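Local coordinates for sugar ABC transporter, sugar-binding protein (Streptococcus pneumoniae, PDB 2HEU) that probably captures sugars outside the cell and hands them to an ABC transporter for import, as the extracellular solute-binding component, at residues I77-I82 and D293-I298; N178-L183 and K219-L224; I223-G228 and M377-T382; V289-L294 and L359-Q364. One frame throughout, in Å; residues are numbered along the deposited sequence.

Overall arrangement
The four contacts run through the apo form of a bilobed binding protein. Interaction 1 belongs to the lobe with the five-stranded mixed sheet; interactions 2 and 3 lie in the other lobe, centred about 27 and 34 Å from its centre. Interaction 4, centred about 5 Å from the centre of the chain, lies between: Asp293 and Leu294 lie in segments of both interactions 1 and 4. In this family the sugar is expected in the cleft between the lobes, near interaction 4; none is present here. Interactions 2 and 3, centres about 10 Å apart, share Ile223 and Leu224. Gln182 ties interaction 2 to interaction 4 (centres about 17 Å apart), reaching Leu362 and Gln363.

Interaction 1: residues I77-I82 and D293-I298; sequences IYPQSI and DLAWSI
Ile77 and Ala295 make a buried contact through a single backbone hydrogen bond, where the chain leaves strand 74-76, beside its antiparallel neighbour 295-298 in the mixed sheet. Ile77 N donates to Ala295 O over 3.1 Å, with a bent N-H...O angle of 146°. Beyond this bond the loop turns away and side chains take over. With Ile77 CG1 anti to the backbone N (chi1 -178°), the other branch, CG2, falls between N and the carbonyl carbon and meets Ser297 OG at 3.4 Å; that hydroxyl is itself bonded to Tyr120 O and Asn121. Ala295 CB points at the loop and meets Pro79 CD at 3.6 Å. Residues 78-81 form a type I beta turn whose Tyr78 O accepts both Ser81 N and, at 2.7 Å, Ser81 OG. Ser81 is also the N-cap of helix 82-89, where its OG takes the N-H of Leu84, so one hydroxyl fastens the turn to the helix start. Tyr78 brings its ring edge to the Asp293 backbone, Tyr78 CE1 lying 3.3 Å from Asp293 O. Alongside runs the Asp293 carboxylate, its plane 17° from the ring's, with OD2 in a salt bridge to Lys27.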
loop_
_atom_site.group_PDB
_atom_site.type_symbol
_atom_site.label_atom_id
_atom_site.label_comp_id
_atom_site.label_asym_id
_atom_site.label_seq_id
_atom_site.Cartn_x
_atom_site.Cartn_y
_atom_site.Cartn_z
ATOM N N ILE A 77 4.662 -9.949 8.152
ATOM C CA ILE A 77 5.372 -8.709 8.491
ATOM C C ILE A 77 5.407 -7.891 7.230
ATOM O O ILE A 77 5.660 -8.423 6.138
ATOM C CB ILE A 77 6.775 -9.033 9.077
ATOM C CG1 ILE A 77 7.458 -7.716 9.463
ATOM C CG2 ILE A 77 7.623 -9.868 8.158
ATOM C CD1 ILE A 77 8.821 -7.960 10.219
ATOM N N TYR A 78 5.160 -6.598 7.349
ATOM C CA TYR A 78 5.079 -5.753 6.175
ATOM C C TYR A 78 6.501 -5.426 5.750
ATOM O O TYR A 78 7.328 -4.928 6.524
ATOM C CB TYR A 78 4.254 -4.502 6.513
ATOM C CG TYR A 78 2.893 -4.818 6.971
ATOM C CD1 TYR A 78 2.002 -5.511 6.137
ATOM C CD2 TYR A 78 2.432 -4.517 8.224
ATOM C CE1 TYR A 78 0.762 -5.881 6.539
ATOM C CE2 TYR A 78 1.132 -4.823 8.659
ATOM C CZ TYR A 78 0.302 -5.555 7.844
ATOM O OH TYR A 78 -0.936 -5.880 8.230
ATOM N N PRO A 79 6.846 -5.735 4.489
ATOM C CA PRO A 79 8.258 -5.786 4.120
ATOM C C PRO A 79 8.902 -4.433 3.966
ATOM O O PRO A 79 10.161 -4.374 3.950
ATOM C CB PRO A 79 8.285 -6.644 2.861
ATOM C CG PRO A 79 6.942 -6.414 2.245
ATOM C CD PRO A 79 5.956 -6.320 3.440
ATOM N N GLN A 80 8.133 -3.359 3.849
ATOM C CA GLN A 80 8.690 -1.994 3.863
ATOM C C GLN A 80 9.084 -1.559 5.218
ATOM O O GLN A 80 9.716 -0.491 5.350
ATOM C CB GLN A 80 7.723 -0.995 3.259
ATOM C CG GLN A 80 6.611 -0.595 4.155
ATOM C CD GLN A 80 5.415 -1.494 3.991
ATOM O OE1 GLN A 80 5.495 -2.751 3.654
ATOM N NE2 GLN A 80 4.241 -0.924 3.995
ATOM N N SER A 81 8.679 -2.268 6.273
ATOM C CA SER A 81 8.865 -1.786 7.629
ATOM C C SER A 81 10.304 -1.759 8.042
ATOM O O SER A 81 11.136 -2.568 7.608
ATOM C CB SER A 81 8.072 -2.606 8.613
ATOM O OG SER A 81 8.528 -3.947 8.739
ATOM N N ILE A 82 10.619 -0.850 8.959
ATOM C CA ILE A 82 11.974 -0.781 9.520
ATOM C C ILE A 82 12.240 -2.069 10.286
ATOM O O ILE A 82 13.378 -2.535 10.314
ATOM C CB ILE A 82 12.103 0.478 10.437
ATOM C CG1 ILE A 82 11.790 1.767 9.617
ATOM C CG2 ILE A 82 13.507 0.547 11.036
ATOM C CD1 ILE A 82 12.485 1.865 8.220
ATOM N N ASP A 293 1.363 -6.654 1.587
ATOM C CA ASP A 293 0.293 -6.682 2.531
ATOM C C ASP A 293 0.239 -8.120 3.154
ATOM O O ASP A 293 0.720 -8.309 4.280
ATOM C CB ASP A 293 -1.032 -6.279 1.827
ATOM C CG ASP A 293 -2.228 -6.280 2.745
ATOM O OD1 ASP A 293 -1.998 -6.020 3.953
ATOM O OD2 ASP A 293 -3.400 -6.521 2.353
ATOM N N LEU A 294 -0.320 -9.074 2.425
ATOM C CA LEU A 294 -0.059 -10.489 2.798
ATOM C C LEU A 294 1.335 -10.811 2.387
ATOM O O LEU A 294 1.641 -10.879 1.177
ATOM C CB LEU A 294 -1.094 -11.399 2.139
ATOM C CG LEU A 294 -1.042 -12.854 2.742
ATOM C CD1 LEU A 294 -1.715 -12.906 4.126
ATOM C CD2 LEU A 294 -1.651 -13.860 1.785
ATOM N N ALA A 295 2.232 -10.901 3.359
ATOM C CA ALA A 295 3.680 -10.872 3.100
ATOM C C ALA A 295 4.291 -11.608 4.269
ATOM O O ALA A 295 4.109 -11.227 5.403
ATOM C CB ALA A 295 4.199 -9.459 2.978
ATOM N N TRP A 296 5.000 -12.715 3.958
ATOM C CA TRP A 296 5.465 -13.646 5.000
ATOM C C TRP A 296 6.950 -13.821 5.001
ATOM O O TRP A 296 7.617 -13.922 3.971
ATOM C CB TRP A 296 4.835 -15.033 4.842
ATOM C CG TRP A 296 3.356 -15.129 4.958
ATOM C CD1 TRP A 296 2.475 -14.128 5.347
ATOM C CD2 TRP A 296 2.511 -16.237 4.657
ATOM N NE1 TRP A 296 1.202 -14.585 5.315
ATOM C CE2 TRP A 296 1.181 -15.911 4.936
ATOM C CE3 TRP A 296 2.817 -17.551 4.237
ATOM C CZ2 TRP A 296 0.113 -16.808 4.771
ATOM C CZ3 TRP A 296 1.765 -18.428 4.097
ATOM C CH2 TRP A 296 0.445 -18.058 4.354
ATOM N N SER A 297 7.460 -13.943 6.233
ATOM C CA SER A 297 8.858 -14.294 6.532
ATOM C C SER A 297 8.891 -15.540 7.451
ATOM O O SER A 297 7.865 -15.844 8.090
ATOM C CB SER A 297 9.558 -13.122 7.198
ATOM O OG SER A 297 9.631 -11.990 6.340
ATOM N N ILE A 298 10.009 -16.223 7.457
ATOM C CA ILE A 298 10.161 -17.451 8.260
ATOM C C ILE A 298 11.193 -17.202 9.295
ATOM O O ILE A 298 12.271 -16.677 9.019
ATOM C CB ILE A 298 10.561 -18.628 7.368
ATOM C CG1 ILE A 298 9.539 -18.880 6.252
ATOM C CG2 ILE A 298 10.789 -19.891 8.216
ATOM C CD1 ILE A 298 9.960 -19.988 5.310
#

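Interaction 2: residues N178-L183 and K219-L224; sequences NGYNQL and KVMDIL
Tyr180 reaches from helix 178-189 to the 219-224 segment, made of helix 212-222 and the residues after it, in a buried contact that combines a tyrosine hydrogen bond, a Met-aromatic contact and a CH-pi contact. The polar part is the bond from Tyr180 OH to Val220 O, 2.8 Å long. The hydroxyl comes from above the carbonyl plane, 41° out of it, while Ile223 N reaches the same oxygen from the opposite face; the carbonyl is thus gripped from two sides. With CG anti to the backbone N (chi1 -172°), the phenol reaches across to the other helix. The aromatic part uses both face and edge of the ring. Leu224 CD1 sits over the centre of one face, 3.8 Å from the Tyr180 ring centroid, and its side chain slides past the tyrosine in the opposite direction. Met221 SD lies at the rim, 4.9 Å from the Tyr180 ring centroid and 80° off the ring normal. Apolar contacts close round the phenol end, where Val220 CG1 packs on Tyr180 CE2 at 3.9 Å. Strand 129-134 adds Tyr129 to the surroundings of the ring. At the hydroxyl itself, Ile223 CB comes within 3.6 Å of Tyr180 OH.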
loop_
_atom_site.group_PDB
_atom_site.type_symbol
_atom_site.label_atom_id
_atom_site.label_comp_id
_atom_site.label_asym_id
_atom_site.label_seq_id
_atom_site.Cartn_x
_atom_site.Cartn_y
_atom_site.Cartn_z
ATOM N N ASN A 178 -1.374 10.714 2.104
ATOM C CA ASN A 178 0.055 10.301 2.024
ATOM C C ASN A 178 0.362 9.814 0.614
ATOM O O ASN A 178 1.348 10.261 0.005
ATOM C CB ASN A 178 0.247 9.190 3.076
ATOM C CG ASN A 178 1.661 8.768 3.188
ATOM O OD1 ASN A 178 1.854 7.495 3.496
ATOM N ND2 ASN A 178 2.597 9.598 3.142
ATOM N N GLY A 179 -0.438 8.886 0.059
ATOM C CA GLY A 179 -0.142 8.418 -1.255
ATOM C C GLY A 179 -0.196 9.477 -2.315
ATOM O O GLY A 179 0.570 9.477 -3.277
ATOM N N TYR A 180 -1.111 10.452 -2.175
ATOM C CA TYR A 180 -1.283 11.515 -3.154
ATOM C C TYR A 180 0.018 12.327 -3.265
ATOM O O TYR A 180 0.518 12.562 -4.363
ATOM C CB TYR A 180 -2.466 12.377 -2.786
ATOM C CG TYR A 180 -2.821 13.388 -3.846
ATOM C CD1 TYR A 180 -3.795 13.160 -4.787
ATOM C CD2 TYR A 180 -2.156 14.601 -3.930
ATOM C CE1 TYR A 180 -4.074 14.070 -5.790
ATOM C CE2 TYR A 180 -2.408 15.526 -4.914
ATOM C CZ TYR A 180 -3.366 15.261 -5.844
ATOM O OH TYR A 180 -3.665 16.124 -6.870
ATOM N N ASN A 181 0.519 12.788 -2.137
ATOM C CA ASN A 181 1.711 13.640 -2.176
ATOM C C ASN A 181 2.953 12.831 -2.498
ATOM O O ASN A 181 3.873 13.327 -3.163
ATOM C CB ASN A 181 1.828 14.451 -0.905
ATOM C CG ASN A 181 2.753 15.674 -1.068
ATOM O OD1 ASN A 181 3.019 16.086 -2.220
ATOM N ND2 ASN A 181 3.166 16.235 0.039
ATOM N N GLN A 182 3.032 11.583 -2.047
ATOM C CA GLN A 182 4.182 10.765 -2.493
ATOM C C GLN A 182 4.187 10.651 -4.000
ATOM O O GLN A 182 5.263 10.717 -4.615
ATOM C CB GLN A 182 4.165 9.395 -1.821
ATOM C CG GLN A 182 4.430 9.476 -0.346
ATOM C CD GLN A 182 4.750 8.142 0.281
ATOM O OE1 GLN A 182 5.124 7.187 -0.406
ATOM N NE2 GLN A 182 4.633 8.079 1.582
ATOM N N LEU A 183 3.040 10.481 -4.620
ATOM C CA LEU A 183 2.929 10.357 -6.087
ATOM C C LEU A 183 3.150 11.716 -6.782
ATOM O O LEU A 183 3.670 11.740 -7.903
ATOM C CB LEU A 183 1.647 9.706 -6.481
ATOM C CG LEU A 183 1.593 8.218 -6.139
ATOM C CD1 LEU A 183 0.166 7.674 -6.227
ATOM C CD2 LEU A 183 2.508 7.442 -7.016
ATOM N N LYS A 219 2.131 22.237 -7.807
ATOM C CA LYS A 219 1.153 22.169 -8.877
ATOM C C LYS A 219 0.217 20.973 -8.668
ATOM O O LYS A 219 -1.022 21.098 -8.749
ATOM C CB LYS A 219 1.844 22.070 -10.222
ATOM C CG LYS A 219 0.953 21.884 -11.413
ATOM C CD LYS A 219 1.747 21.699 -12.686
ATOM C CE LYS A 219 0.973 21.355 -13.925
ATOM N NZ LYS A 219 0.088 22.420 -14.360
ATOM N N VAL A 220 0.766 19.816 -8.393
ATOM C CA VAL A 220 -0.066 18.604 -8.204
ATOM C C VAL A 220 -0.937 18.757 -6.942
ATOM O O VAL A 220 -2.140 18.452 -6.942
ATOM C CB VAL A 220 0.775 17.355 -8.210
ATOM C CG1 VAL A 220 -0.112 16.122 -7.976
ATOM C CG2 VAL A 220 1.526 17.202 -9.520
ATOM N N MET A 221 -0.353 19.233 -5.834
ATOM C CA MET A 221 -1.133 19.480 -4.627
ATOM C C MET A 221 -2.227 20.496 -4.866
ATOM O O MET A 221 -3.334 20.378 -4.277
ATOM C CB MET A 221 -0.233 19.932 -3.476
ATOM C CG MET A 221 0.637 18.852 -2.884
ATOM S SD MET A 221 -0.233 17.383 -2.312
ATOM C CE MET A 221 -1.503 18.118 -1.264
ATOM N N ASP A 222 -1.976 21.506 -5.709
ATOM C CA ASP A 222 -2.942 22.534 -5.958
ATOM C C ASP A 222 -4.164 22.072 -6.693
ATOM O O ASP A 222 -5.189 22.748 -6.677
ATOM C CB ASP A 222 -2.304 23.756 -6.672
ATOM C CG ASP A 222 -1.594 24.673 -5.742
ATOM O OD1 ASP A 222 -1.802 24.624 -4.515
ATOM O OD2 ASP A 222 -0.820 25.544 -6.238
ATOM N N ILE A 223 -4.124 20.884 -7.319
ATOM C CA ILE A 223 -5.353 20.315 -7.891
ATOM C C ILE A 223 -6.422 20.171 -6.823
ATOM O O ILE A 223 -7.605 20.342 -7.060
ATOM C CB ILE A 223 -5.024 18.977 -8.591
ATOM C CG1 ILE A 223 -4.082 19.215 -9.770
ATOM C CG2 ILE A 223 -6.284 18.249 -9.038
ATOM C CD1 ILE A 223 -3.475 17.961 -10.400
ATOM N N LEU A 224 -5.974 19.821 -5.597
ATOM C CA LEU A 224 -6.878 19.658 -4.448
ATOM C C LEU A 224 -7.341 20.931 -3.825
ATOM O O LEU A 224 -8.151 20.921 -2.886
ATOM C CB LEU A 224 -6.225 18.745 -3.394
ATOM C CG LEU A 224 -5.741 17.398 -3.867
ATOM C CD1 LEU A 224 -5.194 16.618 -2.664
ATOM C CD2 LEU A 224 -6.822 16.611 -4.620
#

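Interaction 3: residues I223-G228 and M377-T382; sequences ILRING and MNYVLT
Bends at chi2 (-144°) and chi3 (70°) fold the Arg225 side chain, in one of its two modelled conformers, so that NE meets the carbonyl of Val380; the guanidinium contacts that follow belong to that conformer. The bond from Arg225 NE to Val380 O is 2.9 Å long and nearly straight, with an N-H...O angle of 165°. The oxygen lies in the guanidinium plane, yet NE stands well above the plane of the carbonyl, so the arginine comes down on the C=O obliquely. Val380 is in the last turn of helix 370-382, and the contact is a side-chain grip on the C-terminal end of a helix by the loop that follows helix 212-222. A positive group here would probably be favoured by the helix dipole. The backbone carbon Thr382 C lies over one face of the guanidinium, 3.8 Å from Arg225 NH2. The aliphatic part of the arginine also packs, Arg225 CD resting 3.8 Å from Tyr379 CE2; the phenol's hydroxyl is bonded to Asp222. Within the same turn, Thr382 OG1 folds back onto Asn378 O over 2.9 Å, from the face opposite to the Thr382 N-H, and also bonds to Asp384 N. Leu224 and Val380 complete the contact more loosely: Leu224 CD1 and Val380 CG2 are 4.2 Å apart, and Val380 CG1 lies 3.9 Å from Leu224 O.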
loop_
_atom_site.group_PDB
_atom_site.type_symbol
_atom_site.label_atom_id
_atom_site.label_comp_id
_atom_site.label_asym_id
_atom_site.label_seq_id
_atom_site.Cartn_x
_atom_site.Cartn_y
_atom_site.Cartn_z
ATOM N N ILE A 223 -4.124 20.884 -7.319
ATOM C CA ILE A 223 -5.353 20.315 -7.891
ATOM C C ILE A 223 -6.422 20.171 -6.823
ATOM O O ILE A 223 -7.605 20.342 -7.060
ATOM C CB ILE A 223 -5.024 18.977 -8.591
ATOM C CG1 ILE A 223 -4.082 19.215 -9.770
ATOM C CG2 ILE A 223 -6.284 18.249 -9.038
ATOM C CD1 ILE A 223 -3.475 17.961 -10.400
ATOM N N LEU A 224 -5.974 19.821 -5.597
ATOM C CA LEU A 224 -6.878 19.658 -4.448
ATOM C C LEU A 224 -7.341 20.931 -3.825
ATOM O O LEU A 224 -8.151 20.921 -2.886
ATOM C CB LEU A 224 -6.225 18.745 -3.394
ATOM C CG LEU A 224 -5.741 17.398 -3.867
ATOM C CD1 LEU A 224 -5.194 16.618 -2.664
ATOM C CD2 LEU A 224 -6.822 16.611 -4.620
ATOM N N ARG A 225 -6.831 22.073 -4.316
ATOM C CA ARG A 225 -7.101 23.422 -3.807
ATOM C C ARG A 225 -7.922 24.238 -4.790
ATOM O O ARG A 225 -8.229 25.395 -4.514
ATOM C CB ARG A 225 -5.786 24.148 -3.449
ATOM C CG ARG A 225 -4.957 23.408 -2.412
ATOM C CD ARG A 225 -4.229 24.361 -1.442
ATOM N NE ARG A 225 -5.056 25.087 -0.474
ATOM C CZ ARG A 225 -5.488 26.346 -0.524
ATOM N NH1 ARG A 225 -5.052 27.156 -1.468
ATOM N NH2 ARG A 225 -6.273 26.794 0.428
ATOM N N ILE A 226 -8.271 23.679 -5.959
ATOM C CA ILE A 226 -9.104 24.420 -6.930
ATOM C C ILE A 226 -10.379 24.863 -6.187
ATOM O O ILE A 226 -10.982 24.095 -5.428
ATOM C CB ILE A 226 -9.337 23.567 -8.152
ATOM C CG1 ILE A 226 -8.006 23.428 -8.930
ATOM C CG2 ILE A 226 -10.490 24.053 -9.004
ATOM C CD1 ILE A 226 -8.030 22.353 -10.032
ATOM N N ASN A 227 -10.823 26.070 -6.472
ATOM C CA ASN A 227 -12.031 26.564 -5.773
ATOM C C ASN A 227 -13.243 25.670 -6.118
ATOM O O ASN A 227 -13.521 25.407 -7.265
ATOM C CB ASN A 227 -12.296 28.007 -6.213
ATOM C CG ASN A 227 -13.443 28.651 -5.456
ATOM O OD1 ASN A 227 -14.629 28.422 -5.769
ATOM N ND2 ASN A 227 -13.169 29.456 -4.466
ATOM N N GLY A 228 -13.924 25.240 -5.070
ATOM C CA GLY A 228 -15.084 24.405 -5.189
ATOM C C GLY A 228 -14.771 22.915 -5.403
ATOM O O GLY A 228 -15.659 22.135 -5.667
ATOM N N MET A 377 -1.752 17.577 4.388
ATOM C CA MET A 377 -3.133 18.028 4.593
ATOM C C MET A 377 -3.126 19.500 5.000
ATOM O O MET A 377 -4.046 20.248 4.625
ATOM C CB MET A 377 -3.814 17.162 5.632
ATOM C CG MET A 377 -5.325 17.436 5.751
ATOM S SD MET A 377 -6.257 17.165 4.240
ATOM C CE MET A 377 -6.351 15.384 4.227
ATOM N N ASN A 378 -2.141 19.935 5.775
ATOM C CA ASN A 378 -2.120 21.362 6.189
ATOM C C ASN A 378 -1.942 22.243 4.994
ATOM O O ASN A 378 -2.461 23.366 4.995
ATOM C CB ASN A 378 -0.995 21.611 7.198
ATOM C CG ASN A 378 -1.309 21.134 8.576
ATOM O OD1 ASN A 378 -2.386 20.602 8.821
ATOM N ND2 ASN A 378 -0.367 21.176 9.509
ATOM N N TYR A 379 -1.248 21.811 3.953
ATOM C CA TYR A 379 -1.184 22.589 2.724
ATOM C C TYR A 379 -2.541 22.659 2.047
ATOM O O TYR A 379 -2.969 23.716 1.573
ATOM C CB TYR A 379 -0.103 22.047 1.756
ATOM C CG TYR A 379 -0.033 22.893 0.508
ATOM C CD1 TYR A 379 0.546 24.154 0.562
ATOM C CD2 TYR A 379 -0.590 22.495 -0.666
ATOM C CE1 TYR A 379 0.528 25.006 -0.524
ATOM C CE2 TYR A 379 -0.609 23.301 -1.797
ATOM C CZ TYR A 379 -0.051 24.595 -1.705
ATOM O OH TYR A 379 -0.084 25.454 -2.750
ATOM N N VAL A 380 -3.251 21.541 1.957
ATOM C CA VAL A 380 -4.617 21.588 1.382
ATOM C C VAL A 380 -5.464 22.591 2.182
ATOM O O VAL A 380 -6.209 23.360 1.576
ATOM C CB VAL A 380 -5.216 20.210 1.291
ATOM C CG1 VAL A 380 -6.645 20.289 0.688
ATOM C CG2 VAL A 380 -4.349 19.279 0.464
ATOM N N LEU A 381 -5.354 22.551 3.505
ATOM C CA LEU A 381 -6.126 23.433 4.379
ATOM C C LEU A 381 -5.733 24.921 4.098
ATOM O O LEU A 381 -6.574 25.805 3.967
ATOM C CB LEU A 381 -5.895 23.022 5.826
ATOM C CG LEU A 381 -6.678 21.710 6.245
ATOM C CD1 LEU A 381 -6.095 21.072 7.514
ATOM C CD2 LEU A 381 -8.193 21.955 6.469
ATOM N N THR A 382 -4.482 25.232 4.033
ATOM C CA THR A 382 -3.977 26.649 4.140
ATOM C C THR A 382 -3.435 27.258 2.873
ATOM O O THR A 382 -3.419 28.469 2.756
ATOM C CB THR A 382 -2.877 26.771 5.177
ATOM O OG1 THR A 382 -1.660 26.142 4.701
ATOM C CG2 THR A 382 -3.256 26.267 6.555
#

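Interaction 4: residues V289-L294 and L359-Q364; sequences VGAGDL and LVWLQQ
Gly290 N donates to Leu359 O over 2.9 Å, with an N-H...O angle of 154°, the strong bond of a short two-stranded parallel sheet made by strands 288-290 and 358-360. Trp361 N returns a weak bond of 3.4 Å to Gly290 O. Two CA-H...O contacts support the pair: Val289 CA lies 3.3 Å from Leu359 O, and Val360 CA 3.2 Å from Gly290 O. The pair sits near the centre of the chain, where 289-294 crosses toward strand 295-298 of the other lobe, consistent with the interlobe crossing region of solute-binding proteins. Just after Val360, Trp361 turns its indole back against the partner chain, CG lying beside the backbone N (chi1 -73°), and one ring face is laid against Val289 and Gly290. Gly290 CA stands over the five-membered ring of Trp361, 3.7 Å from its centroid. Val289 CG1 rests over the six-membered ring of Trp361, 4.1 Å from that centroid, and the valine crosses the tryptophan at about a right angle. At the ring edge, Ala291 CB touches Trp361 CD1 at 3.6 Å. Outside the two segments, Trp361 NE1 and Ala291 N both bond to Asn127 OD1, and Gln182 packs on the indole. The indole N-H is thus satisfied by Asn127 while CH-pi contacts hold the face, which together should fix the ring's rotation.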
loop_
_atom_site.group_PDB
_atom_site.type_symbol
_atom_site.label_atom_id
_atom_site.label_comp_id
_atom_site.label_asym_id
_atom_site.label_seq_id
_atom_site.Cartn_x
_atom_site.Cartn_y
_atom_site.Cartn_z
ATOM N N VAL A 289 1.630 3.658 -5.915
ATOM C CA VAL A 289 2.512 3.391 -4.778
ATOM C C VAL A 289 1.791 2.428 -3.857
ATOM O O VAL A 289 0.583 2.448 -3.755
ATOM C CB VAL A 289 2.879 4.717 -4.035
ATOM C CG1 VAL A 289 1.677 5.440 -3.480
ATOM C CG2 VAL A 289 3.937 4.466 -2.977
ATOM N N GLY A 290 2.573 1.557 -3.221
ATOM C CA GLY A 290 2.031 0.619 -2.279
ATOM C C GLY A 290 3.103 -0.308 -1.814
ATOM O O GLY A 290 4.292 -0.157 -2.169
ATOM N N ALA A 291 2.753 -1.326 -1.002
ATOM C CA ALA A 291 3.755 -2.302 -0.549
ATOM C C ALA A 291 3.060 -3.577 -0.172
ATOM O O ALA A 291 1.871 -3.666 -0.043
ATOM C CB ALA A 291 4.581 -1.761 0.616
ATOM N N GLY A 292 3.860 -4.587 0.116
ATOM C CA GLY A 292 3.358 -5.912 0.513
ATOM C C GLY A 292 2.404 -5.823 1.682
ATOM O O GLY A 292 2.646 -5.099 2.651
ATOM N N ASP A 293 1.363 -6.654 1.587
ATOM C CA ASP A 293 0.293 -6.682 2.531
ATOM C C ASP A 293 0.239 -8.120 3.154
ATOM O O ASP A 293 0.720 -8.309 4.280
ATOM C CB ASP A 293 -1.032 -6.279 1.827
ATOM C CG ASP A 293 -2.228 -6.280 2.745
ATOM O OD1 ASP A 293 -1.998 -6.020 3.953
ATOM O OD2 ASP A 293 -3.400 -6.521 2.353
ATOM N N LEU A 294 -0.320 -9.074 2.425
ATOM C CA LEU A 294 -0.059 -10.489 2.798
ATOM C C LEU A 294 1.335 -10.811 2.387
ATOM O O LEU A 294 1.641 -10.879 1.177
ATOM C CB LEU A 294 -1.094 -11.399 2.139
ATOM C CG LEU A 294 -1.042 -12.854 2.742
ATOM C CD1 LEU A 294 -1.715 -12.906 4.126
ATOM C CD2 LEU A 294 -1.651 -13.860 1.785
ATOM N N LEU A 359 5.411 1.886 -7.228
ATOM C CA LEU A 359 6.488 2.221 -6.329
ATOM C C LEU A 359 6.268 1.621 -4.976
ATOM O O LEU A 359 5.154 1.475 -4.561
ATOM C CB LEU A 359 6.460 3.722 -6.213
ATOM C CG LEU A 359 7.220 4.474 -7.278
ATOM C CD1 LEU A 359 6.789 4.158 -8.686
ATOM C CD2 LEU A 359 7.133 5.946 -7.027
ATOM N N VAL A 360 7.351 1.320 -4.229
ATOM C CA VAL A 360 7.214 1.013 -2.799
ATOM C C VAL A 360 7.048 2.366 -2.081
ATOM O O VAL A 360 7.725 3.365 -2.377
ATOM C CB VAL A 360 8.405 0.262 -2.261
ATOM C CG1 VAL A 360 8.256 -0.005 -0.785
ATOM C CG2 VAL A 360 8.582 -1.081 -3.017
ATOM N N TRP A 361 6.167 2.398 -1.079
ATOM C CA TRP A 361 5.947 3.545 -0.205
ATOM C C TRP A 361 7.308 4.163 0.129
ATOM O O TRP A 361 8.265 3.481 0.553
ATOM C CB TRP A 361 5.281 3.099 1.097
ATOM C CG TRP A 361 3.846 2.736 0.950
ATOM C CD1 TRP A 361 3.266 1.509 1.093
ATOM C CD2 TRP A 361 2.744 3.615 0.693
ATOM N NE1 TRP A 361 1.913 1.556 0.907
ATOM C CE2 TRP A 361 1.564 2.853 0.642
ATOM C CE3 TRP A 361 2.661 5.003 0.536
ATOM C CZ2 TRP A 361 0.311 3.470 0.386
ATOM C CZ3 TRP A 361 1.459 5.598 0.360
ATOM C CH2 TRP A 361 0.309 4.847 0.234
ATOM N N LEU A 362 7.392 5.511 0.050
ATOM C CA LEU A 362 8.644 6.185 0.280
ATOM C C LEU A 362 9.175 6.043 1.705
ATOM O O LEU A 362 10.356 6.088 1.938
ATOM C CB LEU A 362 8.547 7.662 -0.103
ATOM C CG LEU A 362 8.211 7.946 -1.548
ATOM C CD1 LEU A 362 8.143 9.475 -1.757
ATOM C CD2 LEU A 362 9.187 7.342 -2.513
ATOM N N GLN A 363 8.220 5.852 2.630
ATOM C CA GLN A 363 8.587 5.736 4.077
ATOM C C GLN A 363 9.326 4.418 4.345
ATOM O O GLN A 363 9.793 4.257 5.475
ATOM C CB GLN A 363 7.403 5.942 5.006
ATOM C CG GLN A 363 6.370 4.848 5.016
ATOM C CD GLN A 363 5.252 5.012 4.050
ATOM O OE1 GLN A 363 5.383 5.790 3.096
ATOM N NE2 GLN A 363 4.165 4.276 4.160
ATOM N N GLN A 364 9.484 3.542 3.375
ATOM C CA GLN A 364 10.485 2.462 3.478
ATOM C C GLN A 364 11.791 2.990 4.030
ATOM O O GLN A 364 12.485 2.281 4.715
ATOM C CB GLN A 364 10.627 1.817 2.091
ATOM C CG GLN A 364 11.606 0.628 2.059
ATOM C CD GLN A 364 11.705 -0.038 0.732
ATOM O OE1 GLN A 364 11.865 -1.326 0.713
ATOM N NE2 GLN A 364 11.501 0.631 -0.338
#